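Long-range contacts in protein-S-isoprenylcysteine O-methyltransferase (Tribolium castaneum, PDB 5V7P), which methylates the carboxyl group of isoprenylated C-terminal cysteines, using S-adenosyl-L-methionine as methyl donor, in the endoplasmic reticulum membrane: residues L178-N183 with G202-F207; W206-S211 with D264-V269. One frame throughout, in Å; residues are numbered along the deposited sequence.

Interaction 1 of 2, residues L178-N183 with G202-F207. With SAH (S-adenosyl-L-homocysteine), chain C; MPG ([(Z)-octadec-9-enyl] (2R)-2,3-bis(oxidanyl)propanoate), chain B; MPG ([(Z)-octadec-9-enyl] (2R)-2,3-bis(oxidanyl)propanoate), chain R.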
loop_
_atom_site.group_PDB
_atom_site.type_symbol
_atom_site.label_atom_id
_atom_site.label_comp_id
_atom_site.label_asym_id
_atom_site.label_seq_id
_atom_site.Cartn_x
_atom_site.Cartn_y
_atom_site.Cartn_z
ATOM N N LEU A 178 7.209 -4.957 -13.253
ATOM C CA LEU A 178 7.383 -5.776 -14.448
ATOM C C LEU A 178 8.735 -6.478 -14.444
ATOM O O LEU A 178 8.834 -7.651 -14.821
ATOM C CB LEU A 178 7.235 -4.911 -15.699
ATOM C CG LEU A 178 5.804 -4.576 -16.121
ATOM C CD1 LEU A 178 5.679 -3.114 -16.532
ATOM C CD2 LEU A 178 5.373 -5.485 -17.261
ATOM N N THR A 179 9.789 -5.777 -14.016
ATOM C CA THR A 179 11.123 -6.370 -14.011
ATOM C C THR A 179 11.226 -7.488 -12.983
ATOM O O THR A 179 11.883 -8.506 -13.228
ATOM C CB THR A 179 12.170 -5.291 -13.737
ATOM O OG1 THR A 179 12.015 -4.223 -14.678
ATOM C CG2 THR A 179 13.578 -5.858 -13.857
ATOM N N ALA A 180 10.588 -7.317 -11.824
ATOM C CA ALA A 180 10.623 -8.336 -10.785
ATOM C C ALA A 180 9.743 -9.535 -11.108
ATOM O O ALA A 180 9.965 -10.614 -10.553
ATOM C CB ALA A 180 10.190 -7.733 -9.448
ATOM N N GLY A 181 8.750 -9.368 -11.975
ATOM C CA GLY A 181 7.915 -10.492 -12.355
ATOM C C GLY A 181 7.163 -11.050 -11.167
ATOM O O GLY A 181 6.662 -10.313 -10.311
ATOM N N SER A 182 7.085 -12.380 -11.104
ATOM C CA SER A 182 6.454 -13.043 -9.971
ATOM C C SER A 182 7.275 -12.936 -8.691
ATOM O O SER A 182 6.805 -13.389 -7.642
ATOM C CB SER A 182 6.198 -14.515 -10.306
ATOM O OG SER A 182 7.372 -15.140 -10.794
ATOM N N ASN A 183 8.479 -12.361 -8.743
ATOM C CA ASN A 183 9.239 -12.092 -7.530
ATOM C C ASN A 183 8.722 -10.876 -6.773
ATOM O O ASN A 183 9.094 -10.686 -5.609
ATOM C CB ASN A 183 10.719 -11.889 -7.863
ATOM C CG ASN A 183 11.291 -13.019 -8.692
ATOM O OD1 ASN A 183 11.570 -14.101 -8.177
ATOM N ND2 ASN A 183 11.477 -12.770 -9.984
ATOM N N GLY A 202 17.997 -4.354 -14.836
ATOM C CA GLY A 202 17.035 -3.286 -15.042
ATOM C C GLY A 202 17.138 -2.246 -13.943
ATOM O O GLY A 202 18.223 -1.945 -13.434
ATOM N N VAL A 203 15.988 -1.685 -13.563
ATOM C CA VAL A 203 15.968 -0.688 -12.501
ATOM C C VAL A 203 16.510 -1.252 -11.194
ATOM O O VAL A 203 16.914 -0.488 -10.312
ATOM C CB VAL A 203 14.541 -0.126 -12.317
ATOM C CG1 VAL A 203 14.124 0.663 -13.552
ATOM C CG2 VAL A 203 13.543 -1.241 -12.027
ATOM N N TYR A 204 16.541 -2.579 -11.046
ATOM C CA TYR A 204 17.165 -3.169 -9.868
ATOM C C TYR A 204 18.684 -3.076 -9.909
ATOM O O TYR A 204 19.331 -3.363 -8.897
ATOM C CB TYR A 204 16.720 -4.624 -9.707
ATOM C CG TYR A 204 15.315 -4.728 -9.170
ATOM C CD1 TYR A 204 14.222 -4.756 -10.026
ATOM C CD2 TYR A 204 15.078 -4.765 -7.803
ATOM C CE1 TYR A 204 12.931 -4.833 -9.534
ATOM C CE2 TYR A 204 13.798 -4.846 -7.303
ATOM C CZ TYR A 204 12.727 -4.876 -8.171
ATOM O OH TYR A 204 11.449 -4.953 -7.672
ATOM N N ALA A 205 19.265 -2.677 -11.041
ATOM C CA ALA A 205 20.675 -2.317 -11.070
ATOM C C ALA A 205 20.915 -0.894 -10.583
ATOM O O ALA A 205 22.028 -0.581 -10.148
ATOM C CB ALA A 205 21.235 -2.478 -12.484
ATOM N N TRP A 206 19.898 -0.031 -10.647
ATOM C CA TRP A 206 20.027 1.332 -10.138
ATOM C C TRP A 206 19.797 1.378 -8.632
ATOM O O TRP A 206 20.593 1.966 -7.891
ATOM C CB TRP A 206 19.030 2.259 -10.840
ATOM C CG TRP A 206 19.080 2.229 -12.337
ATOM C CD1 TRP A 206 20.061 1.695 -13.122
ATOM C CD2 TRP A 206 18.093 2.755 -13.231
ATOM N NE1 TRP A 206 19.745 1.858 -14.450
ATOM C CE2 TRP A 206 18.541 2.507 -14.543
ATOM C CE3 TRP A 206 16.872 3.413 -13.048
ATOM C CZ2 TRP A 206 17.813 2.894 -15.666
ATOM C CZ3 TRP A 206 16.150 3.796 -14.164
ATOM C CH2 TRP A 206 16.623 3.536 -15.456
ATOM N N PHE A 207 18.704 0.773 -8.170
ATOM C CA PHE A 207 18.325 0.780 -6.766
ATOM C C PHE A 207 17.953 -0.631 -6.337
ATOM O O PHE A 207 17.496 -1.444 -7.145
ATOM C CB PHE A 207 17.134 1.715 -6.506
ATOM C CG PHE A 207 17.174 2.991 -7.294
ATOM C CD1 PHE A 207 18.007 4.031 -6.917
ATOM C CD2 PHE A 207 16.365 3.158 -8.406
ATOM C CE1 PHE A 207 18.037 5.209 -7.638
ATOM C CE2 PHE A 207 16.393 4.334 -9.132
ATOM C CZ PHE A 207 17.229 5.360 -8.746
HETATM N N SAH C . 11.644 -3.897 -2.391
HETATM C CA SAH C . 11.493 -4.162 -3.815
HETATM C CB SAH C . 10.355 -5.147 -4.056
HETATM C CG SAH C . 9.044 -4.785 -3.365
HETATM S SD SAH C . 7.839 -6.134 -3.497
HETATM C C SAH C . 11.239 -2.869 -4.587
HETATM O O SAH C . 10.920 -1.832 -4.003
HETATM O OXT SAH C . 11.345 -2.825 -5.813
HETATM C "C5'" SAH C . 8.380 -6.972 -1.978
HETATM C "C4'" SAH C . 8.889 -8.388 -2.214
HETATM O "O4'" SAH C . 9.918 -8.380 -3.182
HETATM C "C3'" SAH C . 9.472 -8.965 -0.933
HETATM O "O3'" SAH C . 8.798 -10.148 -0.569
HETATM C "C2'" SAH C . 10.932 -9.240 -1.231
HETATM O "O2'" SAH C . 11.321 -10.508 -0.754
HETATM C "C1'" SAH C . 11.031 -9.140 -2.751
HETATM N N9 SAH C . 12.280 -8.508 -3.222
HETATM C C8 SAH C . 12.847 -7.339 -2.784
HETATM N N7 SAH C . 13.977 -7.110 -3.489
HETATM C C5 SAH C . 14.138 -8.115 -4.375
HETATM C C6 SAH C . 15.113 -8.373 -5.326
HETATM N N6 SAH C . 16.139 -7.543 -5.492
HETATM N N1 SAH C . 15.007 -9.506 -6.101
HETATM C C2 SAH C . 13.947 -10.371 -5.933
HETATM N N3 SAH C . 12.984 -10.106 -4.986
HETATM C C4 SAH C . 13.079 -8.997 -4.220
HETATM C C2 MPG B . 10.466 -4.458 -17.987
HETATM C C3 MPG B . 10.717 -3.388 -19.051
HETATM C C4 MPG B . 9.830 -2.172 -18.796
HETATM C C5 MPG B . 10.464 -0.950 -19.455
HETATM C C6 MPG B . 9.402 0.122 -19.699
HETATM C C7 MPG B . 10.087 1.440 -20.057
HETATM C C8 MPG B . 9.147 2.609 -19.772
HETATM C C9 MPG B . 9.358 3.689 -20.833
HETATM C C10 MPG B . 8.427 4.579 -21.114
HETATM C C11 MPG B . 7.076 4.585 -20.396
HETATM C C12 MPG B . 6.404 5.948 -20.563
HETATM C C13 MPG B . 4.908 5.759 -20.806
HETATM C C14 MPG B . 4.196 7.100 -20.639
HETATM O O1 MPG B . 10.820 -6.816 -17.853
HETATM C C1 MPG B . 10.215 -5.820 -18.631
HETATM C CXD MPG B . 11.204 -9.318 -17.981
HETATM O O2 MPG B . 10.564 -10.367 -17.313
HETATM C C21 MPG B . 12.494 -8.952 -17.250
HETATM O O3 MPG B . 13.147 -10.119 -16.830
HETATM O O4 MPG B . 9.116 -8.248 -18.161
HETATM C CX3 MPG B . 10.283 -8.100 -18.010
HETATM C C2 MPG R . 15.469 -1.043 -18.120
HETATM C C3 MPG R . 14.294 -0.069 -18.148
HETATM C C4 MPG R . 14.839 1.354 -18.097
HETATM C C5 MPG R . 13.681 2.347 -18.155
HETATM C C6 MPG R . 13.116 2.579 -16.756
HETATM C C7 MPG R . 12.307 3.875 -16.738
HETATM C C8 MPG R . 12.060 4.297 -15.296
HETATM C C9 MPG R . 11.657 5.776 -15.270
HETATM C C10 MPG R . 12.152 6.677 -14.445
HETATM C C11 MPG R . 13.208 6.398 -13.372
HETATM C C12 MPG R . 14.374 7.363 -13.544
HETATM C C13 MPG R . 13.930 8.767 -13.143
HETATM O O1 MPG R . 16.093 -3.120 -19.085
HETATM C C1 MPG R . 15.003 -2.434 -18.538
HETATM C CXD MPG R . 16.935 -5.309 -20.030
HETATM O O2 MPG R . 18.079 -5.569 -19.266
HETATM C C21 MPG R . 17.326 -4.507 -21.270
HETATM O O3 MPG R . 18.479 -5.062 -21.841
HETATM O O4 MPG R . 15.037 -5.058 -18.655
HETATM C CX3 MPG R . 15.935 -4.505 -19.198
HETATM O O HOH W 1 13.923 -2.452 -15.345
#
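Y204 reaches across to T179 and A180 at the C-terminal end of helix 156-180, and its side chain can be followed outward atom by atom. CB points toward that helix end, and CG, anti to the carbonyl carbon (chi1 -76°), continues the chain past T179. CD1 meets CG2 of T179 at 4.0 Å, the methyl lying at the ring edge near its plane. On the other flank CD2 of Y204 packs against N6 of SAH at 3.8 Å, and CE2 of Y204 is 3.5 Å from SAH OXT. Further out, CE1 and CZ lie against CB of A180, while OH comes 3.5 Å from that same A180 CB and gives a weak hydrogen bond to SAH OXT at 2.8 Å. Cut back to an alanine, this position would probably deprive OXT of one of its donors and open a gap between A180 and the ligand. Beside the ring a water bridges the segments: it donates to T179 OG1 at 2.7 Å and accepts from V203 N at 2.8 Å. T179 OG1 is also bonded to T175 O. Backed by T179 and A180 at the end of a membrane-assigned helix, Y204 lines the S-adenosyl-L-methionine site and meets the carboxylate of bound SAH.

Interaction 2 of 2, residues W206-S211 with D264-V269. With SAH (S-adenosyl-L-homocysteine), chain C.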
loop_
_atom_site.group_PDB
_atom_site.type_symbol
_atom_site.label_atom_id
_atom_site.label_comp_id
_atom_site.label_asym_id
_atom_site.label_seq_id
_atom_site.Cartn_x
_atom_site.Cartn_y
_atom_site.Cartn_z
ATOM N N TRP A 206 19.898 -0.031 -10.647
ATOM C CA TRP A 206 20.027 1.332 -10.138
ATOM C C TRP A 206 19.797 1.378 -8.632
ATOM O O TRP A 206 20.593 1.966 -7.891
ATOM C CB TRP A 206 19.030 2.259 -10.840
ATOM C CG TRP A 206 19.080 2.229 -12.337
ATOM C CD1 TRP A 206 20.061 1.695 -13.122
ATOM C CD2 TRP A 206 18.093 2.755 -13.231
ATOM N NE1 TRP A 206 19.745 1.858 -14.450
ATOM C CE2 TRP A 206 18.541 2.507 -14.543
ATOM C CE3 TRP A 206 16.872 3.413 -13.048
ATOM C CZ2 TRP A 206 17.813 2.894 -15.666
ATOM C CZ3 TRP A 206 16.150 3.796 -14.164
ATOM C CH2 TRP A 206 16.623 3.536 -15.456
ATOM N N PHE A 207 18.704 0.773 -8.170
ATOM C CA PHE A 207 18.325 0.780 -6.766
ATOM C C PHE A 207 17.953 -0.631 -6.337
ATOM O O PHE A 207 17.496 -1.444 -7.145
ATOM C CB PHE A 207 17.134 1.715 -6.506
ATOM C CG PHE A 207 17.174 2.991 -7.294
ATOM C CD1 PHE A 207 18.007 4.031 -6.917
ATOM C CD2 PHE A 207 16.365 3.158 -8.406
ATOM C CE1 PHE A 207 18.037 5.209 -7.638
ATOM C CE2 PHE A 207 16.393 4.334 -9.132
ATOM C CZ PHE A 207 17.229 5.360 -8.746
ATOM N N ARG A 208 18.148 -0.915 -5.048
ATOM C CA ARG A 208 17.731 -2.198 -4.500
ATOM C C ARG A 208 16.224 -2.278 -4.296
ATOM O O ARG A 208 15.675 -3.384 -4.259
ATOM C CB ARG A 208 18.442 -2.464 -3.172
ATOM C CG ARG A 208 19.957 -2.454 -3.277
ATOM C CD ARG A 208 20.594 -3.390 -2.265
ATOM N NE ARG A 208 20.310 -3.006 -0.884
ATOM C CZ ARG A 208 21.051 -2.175 -0.154
ATOM N NH1 ARG A 208 22.140 -1.617 -0.662
ATOM N NH2 ARG A 208 20.700 -1.898 1.095
ATOM N N HIS A 209 15.546 -1.140 -4.175
ATOM C CA HIS A 209 14.104 -1.099 -3.932
ATOM C C HIS A 209 13.463 -0.056 -4.841
ATOM O O HIS A 209 12.878 0.926 -4.373
ATOM C CB HIS A 209 13.823 -0.804 -2.461
ATOM C CG HIS A 209 14.591 -1.680 -1.520
ATOM N ND1 HIS A 209 14.238 -2.988 -1.265
ATOM C CD2 HIS A 209 15.702 -1.441 -0.785
ATOM C CE1 HIS A 209 15.095 -3.513 -0.409
ATOM N NE2 HIS A 209 15.993 -2.596 -0.102
ATOM N N PRO A 210 13.540 -0.252 -6.160
ATOM C CA PRO A 210 13.031 0.775 -7.083
ATOM C C PRO A 210 11.535 1.020 -6.963
ATOM O O PRO A 210 11.081 2.136 -7.244
ATOM C CB PRO A 210 13.406 0.219 -8.465
ATOM C CG PRO A 210 13.526 -1.257 -8.262
ATOM C CD PRO A 210 14.053 -1.435 -6.872
ATOM N N SER A 211 10.749 0.016 -6.566
ATOM C CA SER A 211 9.316 0.241 -6.413
ATOM C C SER A 211 9.029 1.139 -5.215
ATOM O O SER A 211 8.107 1.958 -5.255
ATOM C CB SER A 211 8.578 -1.094 -6.285
ATOM O OG SER A 211 8.470 -1.511 -4.935
ATOM N N ASP A 264 26.520 -9.239 -1.629
ATOM C CA ASP A 264 27.244 -8.588 -2.719
ATOM C C ASP A 264 26.387 -7.518 -3.380
ATOM O O ASP A 264 26.899 -6.479 -3.815
ATOM C CB ASP A 264 27.681 -9.624 -3.756
ATOM C CG ASP A 264 28.597 -10.684 -3.177
ATOM O OD1 ASP A 264 29.282 -10.401 -2.171
ATOM O OD2 ASP A 264 28.633 -11.801 -3.734
ATOM N N TYR A 265 25.078 -7.763 -3.475
ATOM C CA TYR A 265 24.166 -6.805 -4.088
ATOM C C TYR A 265 24.050 -5.533 -3.257
ATOM O O TYR A 265 23.879 -4.443 -3.814
ATOM C CB TYR A 265 22.803 -7.471 -4.275
ATOM C CG TYR A 265 21.743 -6.631 -4.948
ATOM C CD1 TYR A 265 21.993 -5.978 -6.146
ATOM C CD2 TYR A 265 20.472 -6.524 -4.398
ATOM C CE1 TYR A 265 21.011 -5.223 -6.764
ATOM C CE2 TYR A 265 19.489 -5.777 -5.007
ATOM C CZ TYR A 265 19.761 -5.129 -6.187
ATOM O OH TYR A 265 18.772 -4.388 -6.787
ATOM N N GLN A 266 24.150 -5.651 -1.929
ATOM C CA GLN A 266 24.105 -4.476 -1.066
ATOM C C GLN A 266 25.345 -3.608 -1.226
ATOM O O GLN A 266 25.260 -2.382 -1.096
ATOM C CB GLN A 266 23.951 -4.906 0.393
ATOM C CG GLN A 266 22.594 -5.494 0.725
ATOM C CD GLN A 266 22.534 -6.067 2.126
ATOM O OE1 GLN A 266 23.422 -6.808 2.545
ATOM N NE2 GLN A 266 21.485 -5.718 2.861
ATOM N N GLN A 267 26.501 -4.216 -1.500
ATOM C CA GLN A 267 27.727 -3.444 -1.666
ATOM C C GLN A 267 27.775 -2.731 -3.011
ATOM O O GLN A 267 28.446 -1.699 -3.135
ATOM C CB GLN A 267 28.950 -4.351 -1.523
ATOM C CG GLN A 267 28.920 -5.261 -0.306
ATOM C CD GLN A 267 28.819 -4.501 0.999
ATOM O OE1 GLN A 267 29.296 -3.371 1.111
ATOM N NE2 GLN A 267 28.188 -5.113 1.994
ATOM N N GLN A 268 27.078 -3.255 -4.019
ATOM C CA GLN A 268 27.131 -2.692 -5.362
ATOM C C GLN A 268 26.036 -1.668 -5.629
ATOM O O GLN A 268 26.241 -0.753 -6.434
ATOM C CB GLN A 268 27.028 -3.811 -6.401
ATOM C CG GLN A 268 28.177 -4.806 -6.361
ATOM C CD GLN A 268 27.936 -6.009 -7.251
ATOM O OE1 GLN A 268 27.855 -7.141 -6.776
ATOM N NE2 GLN A 268 27.822 -5.769 -8.554
ATOM N N VAL A 269 24.880 -1.799 -4.981
ATOM C CA VAL A 269 23.720 -0.964 -5.264
ATOM C C VAL A 269 23.131 -0.470 -3.952
ATOM O O VAL A 269 23.020 -1.228 -2.982
ATOM C CB VAL A 269 22.658 -1.735 -6.079
ATOM C CG1 VAL A 269 21.504 -0.820 -6.468
ATOM C CG2 VAL A 269 23.288 -2.360 -7.320
HETATM N N SAH C . 11.644 -3.897 -2.391
HETATM C CA SAH C . 11.493 -4.162 -3.815
HETATM C CB SAH C . 10.355 -5.147 -4.056
HETATM C CG SAH C . 9.044 -4.785 -3.365
HETATM S SD SAH C . 7.839 -6.134 -3.497
HETATM C C SAH C . 11.239 -2.869 -4.587
HETATM O O SAH C . 10.920 -1.832 -4.003
HETATM O OXT SAH C . 11.345 -2.825 -5.813
HETATM C "C5'" SAH C . 8.380 -6.972 -1.978
HETATM C "C4'" SAH C . 8.889 -8.388 -2.214
HETATM O "O4'" SAH C . 9.918 -8.380 -3.182
HETATM C "C3'" SAH C . 9.472 -8.965 -0.933
HETATM O "O3'" SAH C . 8.798 -10.148 -0.569
HETATM C "C2'" SAH C . 10.932 -9.240 -1.231
HETATM O "O2'" SAH C . 11.321 -10.508 -0.754
HETATM C "C1'" SAH C . 11.031 -9.140 -2.751
HETATM N N9 SAH C . 12.280 -8.508 -3.222
HETATM C C8 SAH C . 12.847 -7.339 -2.784
HETATM N N7 SAH C . 13.977 -7.110 -3.489
HETATM C C5 SAH C . 14.138 -8.115 -4.375
HETATM C C6 SAH C . 15.113 -8.373 -5.326
HETATM N N6 SAH C . 16.139 -7.543 -5.492
HETATM N N1 SAH C . 15.007 -9.506 -6.101
HETATM C C2 SAH C . 13.947 -10.371 -5.933
HETATM N N3 SAH C . 12.984 -10.106 -4.986
HETATM C C4 SAH C . 13.079 -8.997 -4.220
#
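A flank of the cofactor pocket, assigned to the cytoplasmic side, is where R208 and the backbone of F207 meet Y265, Q266 and V269 at the end of helix 260-268. R208 does most of the joining, with 121 Å² of its surface buried by the other segment. Its chain bends at chi2 and chi3, and the aliphatic part passes over one face of the Y265 ring: CD stands 4.1 Å from the ring centroid, 28° off the normal, a CH-pi contact. Beyond it the guanidinium is turned 73° from that ring. NH1 donates to V269 O, in the carbonyl plane and near the guanidinium plane, so the acceptor sits at the edge of the group; the modelled length of 2.5 Å is doubtfully short. Over one guanidinium face lies CG of Q266, 3.7 Å from R208 NE. The remaining nitrogens are engaged elsewhere, NE in a salt bridge with E251 and NH2 with E277 O, which together should fix the group's rotation. E251 also binds Q266 NE2 and H209 NE2, linking both sides of the contact through one carboxylate.

A chi1 of -178° sets the Y265 ring opposite its backbone nitrogen, and OH, which probably bonds to Y204 O, ends 3.3 Å from R208 CA. V269 wedges CG1 against W206 O at 3.3 Å. Following R208 in the chain, H209 uses ND1 to accept from the amino N of SAH at 3.0 Å, in the imidazole plane. S211 holds the SAH carboxylate twice, backbone N to OXT at 3.0 Å and OG to O. Residues at the start of helix 210-225 thus grip the amino and carboxylate groups, while the preceding R208 is bonded to the residue that follows helix 260-268: the methionine-end part of the S-adenosyl-L-methionine site of an isoprenylcysteine carboxyl methyltransferase.

From the N terminus, helix 156-180 ends in the first segment of interaction 1, and the chain then runs through 18 residues without helix or strand before 202-207 closes that loop. Interaction 2 begins on this same stretch, sharing W206 and F207, and its far larger loop of 52 residues, 46 of them helical, spans most of helix 210-225 and all of helix 231-258 before returning at 264-269. The loops therefore follow one another, overlapping at two residues, and neither nests within the other. The centres of interactions 1 and 2 are about 10 Å apart. The probable Y265-Y204 bond is the direct tie between them, joining helix 156-180, the turn and helix 260-268 around one SAH.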